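Local coordinates for caspase Nc (Drosophila melanogaster, PDB 2FP3), which acts as an initiator caspase, a cysteine protease of the cascade that activates the caspases responsible for carrying out apoptosis, at residues A[67-72]-A[147-152]; A[77-82]-A[135-140]. The protein carries 2 engineered substitutions. All blocks are in the same frame, centred on the assembly; numbering follows the deposited sequence.

Interaction 1: residues A[67-72]-A[147-152]. Engineered in segment 147-152: Arg150 (natural residue Cys).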
loop_
_atom_site.group_PDB
_atom_site.type_symbol
_atom_site.label_atom_id
_atom_site.label_comp_id
_atom_site.label_asym_id
_atom_site.label_seq_id
_atom_site.Cartn_x
_atom_site.Cartn_y
_atom_site.Cartn_z
ATOM N N VAL A 67 -2.008 7.178 -4.292
ATOM C CA VAL A 67 -2.857 8.359 -4.242
ATOM C C VAL A 67 -2.611 9.121 -2.932
ATOM O O VAL A 67 -3.007 8.676 -1.858
ATOM C CB VAL A 67 -4.339 7.960 -4.352
ATOM C CG1 VAL A 67 -5.227 9.174 -4.143
ATOM C CG2 VAL A 67 -4.600 7.324 -5.710
ATOM N N ASN A 68 -1.938 10.262 -3.034
ATOM C CA ASN A 68 -1.622 11.083 -1.871
ATOM C C ASN A 68 -2.450 12.375 -1.893
ATOM O O ASN A 68 -2.093 13.338 -2.577
ATOM C CB ASN A 68 -0.127 11.428 -1.872
ATOM C CG ASN A 68 0.402 11.768 -0.489
ATOM O OD1 ASN A 68 -0.365 11.979 0.451
ATOM N ND2 ASN A 68 1.725 11.830 -0.361
ATOM N N ILE A 69 -3.558 12.384 -1.157
ATOM C CA ILE A 69 -4.438 13.553 -1.079
ATOM C C ILE A 69 -3.918 14.475 0.025
ATOM O O ILE A 69 -3.763 14.048 1.171
ATOM C CB ILE A 69 -5.881 13.132 -0.732
ATOM C CG1 ILE A 69 -6.378 12.101 -1.746
ATOM C CG2 ILE A 69 -6.794 14.345 -0.711
ATOM C CD1 ILE A 69 -7.764 11.577 -1.453
ATOM N N MET A 70 -3.657 15.735 -0.298
ATOM C CA MET A 70 -3.133 16.632 0.721
ATOM C C MET A 70 -3.778 18.003 0.822
ATOM O O MET A 70 -3.261 18.879 1.508
ATOM C CB MET A 70 -1.624 16.779 0.540
ATOM C CG MET A 70 -1.204 17.155 -0.861
ATOM S SD MET A 70 0.575 17.021 -1.039
ATOM C CE MET A 70 1.099 18.531 -0.215
ATOM N N ASP A 71 -4.909 18.189 0.155
ATOM C CA ASP A 71 -5.610 19.467 0.206
ATOM C C ASP A 71 -7.092 19.249 0.455
ATOM O O ASP A 71 -7.733 18.425 -0.199
ATOM C CB ASP A 71 -5.402 20.250 -1.093
ATOM C CG ASP A 71 -4.033 20.910 -1.165
ATOM O OD1 ASP A 71 -3.686 21.436 -2.243
ATOM O OD2 ASP A 71 -3.305 20.916 -0.149
ATOM N N TYR A 72 -7.632 20.000 1.408
ATOM C CA TYR A 72 -9.034 19.879 1.776
ATOM C C TYR A 72 -9.720 21.250 1.838
ATOM O O TYR A 72 -9.070 22.276 1.617
ATOM C CB TYR A 72 -9.118 19.150 3.120
ATOM C CG TYR A 72 -8.445 17.796 3.081
ATOM C CD1 TYR A 72 -7.074 17.667 3.307
ATOM C CD2 TYR A 72 -9.169 16.651 2.743
ATOM C CE1 TYR A 72 -6.440 16.427 3.190
ATOM C CE2 TYR A 72 -8.547 15.410 2.624
ATOM C CZ TYR A 72 -7.185 15.305 2.846
ATOM O OH TYR A 72 -6.571 14.080 2.714
ATOM N N VAL A 147 -13.416 7.474 4.225
ATOM C CA VAL A 147 -12.201 8.079 3.695
ATOM C C VAL A 147 -12.534 9.397 3.005
ATOM O O VAL A 147 -13.483 9.472 2.229
ATOM C CB VAL A 147 -11.510 7.123 2.685
ATOM C CG1 VAL A 147 -10.310 7.788 2.064
ATOM C CG2 VAL A 147 -11.084 5.849 3.388
ATOM N N GLU A 148 -11.751 10.433 3.299
ATOM C CA GLU A 148 -11.947 11.763 2.713
ATOM C C GLU A 148 -11.161 11.975 1.428
ATOM O O GLU A 148 -10.114 11.357 1.216
ATOM C CB GLU A 148 -11.494 12.861 3.672
ATOM C CG GLU A 148 -12.459 13.291 4.737
ATOM C CD GLU A 148 -12.031 14.612 5.341
ATOM O OE1 GLU A 148 -12.289 15.663 4.716
ATOM O OE2 GLU A 148 -11.414 14.596 6.426
ATOM N N PHE A 149 -11.658 12.883 0.593
ATOM C CA PHE A 149 -10.990 13.228 -0.653
ATOM C C PHE A 149 -10.846 14.751 -0.722
ATOM O O PHE A 149 -11.255 15.457 0.199
ATOM C CB PHE A 149 -11.781 12.709 -1.862
ATOM C CG PHE A 149 -11.854 11.208 -1.938
ATOM C CD1 PHE A 149 -12.939 10.519 -1.403
ATOM C CD2 PHE A 149 -10.819 10.479 -2.515
ATOM C CE1 PHE A 149 -12.991 9.129 -1.438
ATOM C CE2 PHE A 149 -10.862 9.088 -2.551
ATOM C CZ PHE A 149 -11.948 8.412 -2.012
ATOM N N ARG A 150 -10.257 15.242 -1.810
ATOM C CA ARG A 150 -10.039 16.673 -2.028
ATOM C C ARG A 150 -11.287 17.530 -1.792
ATOM O O ARG A 150 -11.240 18.538 -1.088
ATOM C CB ARG A 150 -9.543 16.898 -3.460
ATOM C CG ARG A 150 -9.437 18.355 -3.870
ATOM C CD ARG A 150 -10.095 18.578 -5.215
ATOM N NE ARG A 150 -9.656 19.824 -5.834
ATOM C CZ ARG A 150 -9.982 20.201 -7.067
ATOM N NH1 ARG A 150 -10.756 19.430 -7.825
ATOM N NH2 ARG A 150 -9.520 21.346 -7.551
ATOM N N ASP A 151 -12.396 17.121 -2.396
ATOM C CA ASP A 151 -13.658 17.838 -2.279
ATOM C C ASP A 151 -14.298 17.692 -0.900
ATOM O O ASP A 151 -15.423 18.132 -0.680
ATOM C CB ASP A 151 -14.625 17.347 -3.362
ATOM C CG ASP A 151 -14.922 15.862 -3.252
ATOM O OD1 ASP A 151 -15.624 15.321 -4.139
ATOM O OD2 ASP A 151 -14.455 15.240 -2.272
ATOM N N GLY A 152 -13.580 17.073 0.029
ATOM C CA GLY A 152 -14.116 16.894 1.365
ATOM C C GLY A 152 -15.113 15.754 1.481
ATOM O O GLY A 152 -15.493 15.379 2.588
#
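Ile69 and Tyr72 reach across to the turn at 149-152, and apolar and van der Waals contact does most of the work. The CD1 methyl of Ile69 meets the Phe149 ring at CD2, 3.4 Å away, and the same methyl lies 3.6 Å from Glu148 O. Because CG1 of Ile69 stands beside its backbone N (chi1 -55°), the other branch, CG2, is left to rest against the backbone at Arg150, 3.7 Å from its N. Tyr72 approaches the turn obliquely through CD2 and CE2: CD2 sits 3.5 Å from Phe149 O, and CE2 packs near CB of Glu148. The carboxylate of Glu148 passes close to that ring with its plane turned 52° from it, OE1 being 3.8 Å from Tyr72 CD2. At the outer end, Arg150 CA points its hydrogen at Asp71 O, a CA-H...O contact of 3.4 Å. Arg150 is an engineered residue; its CB and CG also pass near that carbonyl oxygen.

A type I beta turn from Phe149 to Gly152, closed by Gly152 N bonding Phe149 O at 2.8 Å, gives this surface its shape. The polar ends are tied down elsewhere: Tyr72 OH to Thr136 OG1, Glu148 OE2 to Arg77 NH1 in a salt bridge.

In the caspase fold the contact joins the loop leaving strand 62-68 to the turn that leads from strand 146-148 into strand 154-156. Strand 130-139 pairs with both 62-68 and 146-148, while Phe149 also packs on Gln108 and Phe111 of helix 108-119.

Interaction 2: residues A[77-82]-A[135-140]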
loop_
_atom_site.group_PDB
_atom_site.type_symbol
_atom_site.label_atom_id
_atom_site.label_comp_id
_atom_site.label_asym_id
_atom_site.label_seq_id
_atom_site.Cartn_x
_atom_site.Cartn_y
_atom_site.Cartn_z
ATOM N N ARG A 77 -6.400 21.578 7.288
ATOM C CA ARG A 77 -6.078 20.162 7.402
ATOM C C ARG A 77 -4.992 19.770 6.407
ATOM O O ARG A 77 -4.723 18.586 6.201
ATOM C CB ARG A 77 -7.326 19.312 7.156
ATOM C CG ARG A 77 -8.528 19.709 7.993
ATOM C CD ARG A 77 -9.580 18.615 7.991
ATOM N NE ARG A 77 -9.108 17.423 8.691
ATOM C CZ ARG A 77 -9.833 16.323 8.871
ATOM N NH1 ARG A 77 -11.071 16.260 8.400
ATOM N NH2 ARG A 77 -9.321 15.289 9.528
ATOM N N ARG A 78 -4.371 20.771 5.792
ATOM C CA ARG A 78 -3.313 20.536 4.818
ATOM C C ARG A 78 -2.224 19.633 5.387
ATOM O O ARG A 78 -1.465 20.045 6.262
ATOM C CB ARG A 78 -2.697 21.867 4.386
ATOM C CG ARG A 78 -1.516 21.720 3.446
ATOM C CD ARG A 78 -0.910 23.070 3.113
ATOM N NE ARG A 78 0.250 22.946 2.237
ATOM C CZ ARG A 78 0.960 23.978 1.795
ATOM N NH1 ARG A 78 0.628 25.213 2.146
ATOM N NH2 ARG A 78 2.001 23.776 0.999
ATOM N N ARG A 79 -2.149 18.405 4.883
ATOM C CA ARG A 79 -1.148 17.444 5.337
ATOM C C ARG A 79 0.248 17.827 4.857
ATOM O O ARG A 79 0.709 17.351 3.820
ATOM C CB ARG A 79 -1.491 16.040 4.831
ATOM C CG ARG A 79 -2.671 15.385 5.535
ATOM C CD ARG A 79 -3.001 14.031 4.917
ATOM N NE ARG A 79 -1.810 13.195 4.783
ATOM C CZ ARG A 79 -1.394 12.674 3.634
ATOM N NH1 ARG A 79 -2.075 12.895 2.519
ATOM N NH2 ARG A 79 -0.283 11.948 3.594
ATOM N N ILE A 80 0.917 18.689 5.616
ATOM C CA ILE A 80 2.260 19.129 5.263
ATOM C C ILE A 80 3.268 18.024 5.559
ATOM O O ILE A 80 3.283 17.461 6.653
ATOM C CB ILE A 80 2.648 20.410 6.037
ATOM C CG1 ILE A 80 1.718 21.556 5.627
ATOM C CG2 ILE A 80 4.106 20.771 5.761
ATOM C CD1 ILE A 80 2.031 22.881 6.289
ATOM N N GLY A 81 4.105 17.718 4.573
ATOM C CA GLY A 81 5.094 16.668 4.733
ATOM C C GLY A 81 4.680 15.418 3.972
ATOM O O GLY A 81 5.435 14.450 3.880
ATOM N N ALA A 82 3.471 15.447 3.419
ATOM C CA ALA A 82 2.936 14.321 2.667
ATOM C C ALA A 82 3.773 13.993 1.435
ATOM O O ALA A 82 4.021 12.820 1.144
ATOM C CB ALA A 82 1.496 14.608 2.257
ATOM N N MET A 135 -3.264 7.671 0.730
ATOM C CA MET A 135 -2.920 8.490 1.881
ATOM C C MET A 135 -3.830 9.702 1.960
ATOM O O MET A 135 -3.754 10.601 1.128
ATOM C CB MET A 135 -1.457 8.919 1.788
ATOM C CG MET A 135 -0.524 7.737 1.840
ATOM S SD MET A 135 1.142 8.114 1.352
ATOM C CE MET A 135 0.915 8.353 -0.433
ATOM N N THR A 136 -4.700 9.703 2.965
ATOM C CA THR A 136 -5.646 10.790 3.184
ATOM C C THR A 136 -6.102 10.777 4.646
ATOM O O THR A 136 -5.475 10.145 5.491
ATOM C CB THR A 136 -6.874 10.620 2.280
ATOM O OG1 THR A 136 -7.791 11.700 2.495
ATOM C CG2 THR A 136 -7.563 9.309 2.593
ATOM N N HIS A 137 -7.190 11.482 4.938
ATOM C CA HIS A 137 -7.735 11.524 6.289
ATOM C C HIS A 137 -8.866 10.501 6.387
ATOM O O HIS A 137 -9.607 10.289 5.425
ATOM C CB HIS A 137 -8.277 12.920 6.606
ATOM C CG HIS A 137 -7.220 13.977 6.697
ATOM N ND1 HIS A 137 -6.093 13.837 7.479
ATOM C CD2 HIS A 137 -7.139 15.209 6.141
ATOM C CE1 HIS A 137 -5.366 14.938 7.402
ATOM N NE2 HIS A 137 -5.978 15.786 6.597
ATOM N N GLY A 138 -8.992 9.869 7.551
ATOM C CA GLY A 138 -10.035 8.875 7.746
ATOM C C GLY A 138 -10.947 9.180 8.919
ATOM O O GLY A 138 -10.507 9.692 9.950
ATOM N N ASN A 139 -12.226 8.854 8.766
ATOM C CA ASN A 139 -13.212 9.105 9.812
ATOM C C ASN A 139 -13.904 7.799 10.218
ATOM O O ASN A 139 -14.032 6.879 9.409
ATOM C CB ASN A 139 -14.234 10.128 9.302
ATOM C CG ASN A 139 -15.044 10.752 10.418
ATOM O OD1 ASN A 139 -14.497 11.177 11.435
ATOM N ND2 ASN A 139 -16.355 10.828 10.225
ATOM N N SER A 140 -14.348 7.724 11.472
ATOM C CA SER A 140 -15.010 6.524 11.987
ATOM C C SER A 140 -16.486 6.735 12.319
ATOM O O SER A 140 -16.906 6.535 13.459
ATOM C CB SER A 140 -14.282 6.024 13.238
ATOM O OG SER A 140 -12.902 5.827 12.985
#
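His137 is held between two arginines of the 77-82 loop, one on each face of its imidazole. Over one face the Arg77 guanidinium lies nearly flat, planes 10° apart and centres 4.3 Å apart, with NH2 above CG of the ring. Over the opposite face runs the aliphatic part of Arg79, whose CD makes a CH-pi contact 4.0 Å from the ring centroid. The ring's edge is fixed as well: His137 NE2 donates to Arg77 O at 3.1 Å, nearly straight at 168°, the acceptor lying in the ring plane and offering a lone pair. With both faces covered and NE2 bonded, the imidazole has little room to rotate.

By similarity His137 is the active-site histidine, carried here near the end of strand 130-139, and a backbone carbonyl bonded to the catalytic histidine is a familiar caspase feature. A bend at chi3 carries the Arg79 guanidinium past the ring; its plane stands 85° from the imidazole. Arg79 NH2 packs 3.7 Å from Met135 CB. Arg79 NH1 bonds Asn68 OD1, and Phe183 makes a cation-pi contact with the same guanidinium; Arg77 NH1 forms a salt bridge with Glu148.

The centres of interactions 1 and 2 lie about 7 Å apart, on the same side of the chain's centre, and both sit at the C-terminal ends of the parallel strands 62-68 and 130-139 of the caspase domain. Along the chain the order is 67-72, 77-82, 135-140, 147-152, so interaction 2 falls within the loop that interaction 1 spans. Strand 130-139 pairs with both 62-68 and 146-148 at successive points along its length, so 135-140 runs beside both segments of interaction 1. Thr136 OG1 probably bonds Glu148 O at 2.7 Å, a direct link between the contacts. Together they form part of the surroundings of the presumed catalytic histidine, and Tyr72 from interaction 1 also meets its ring.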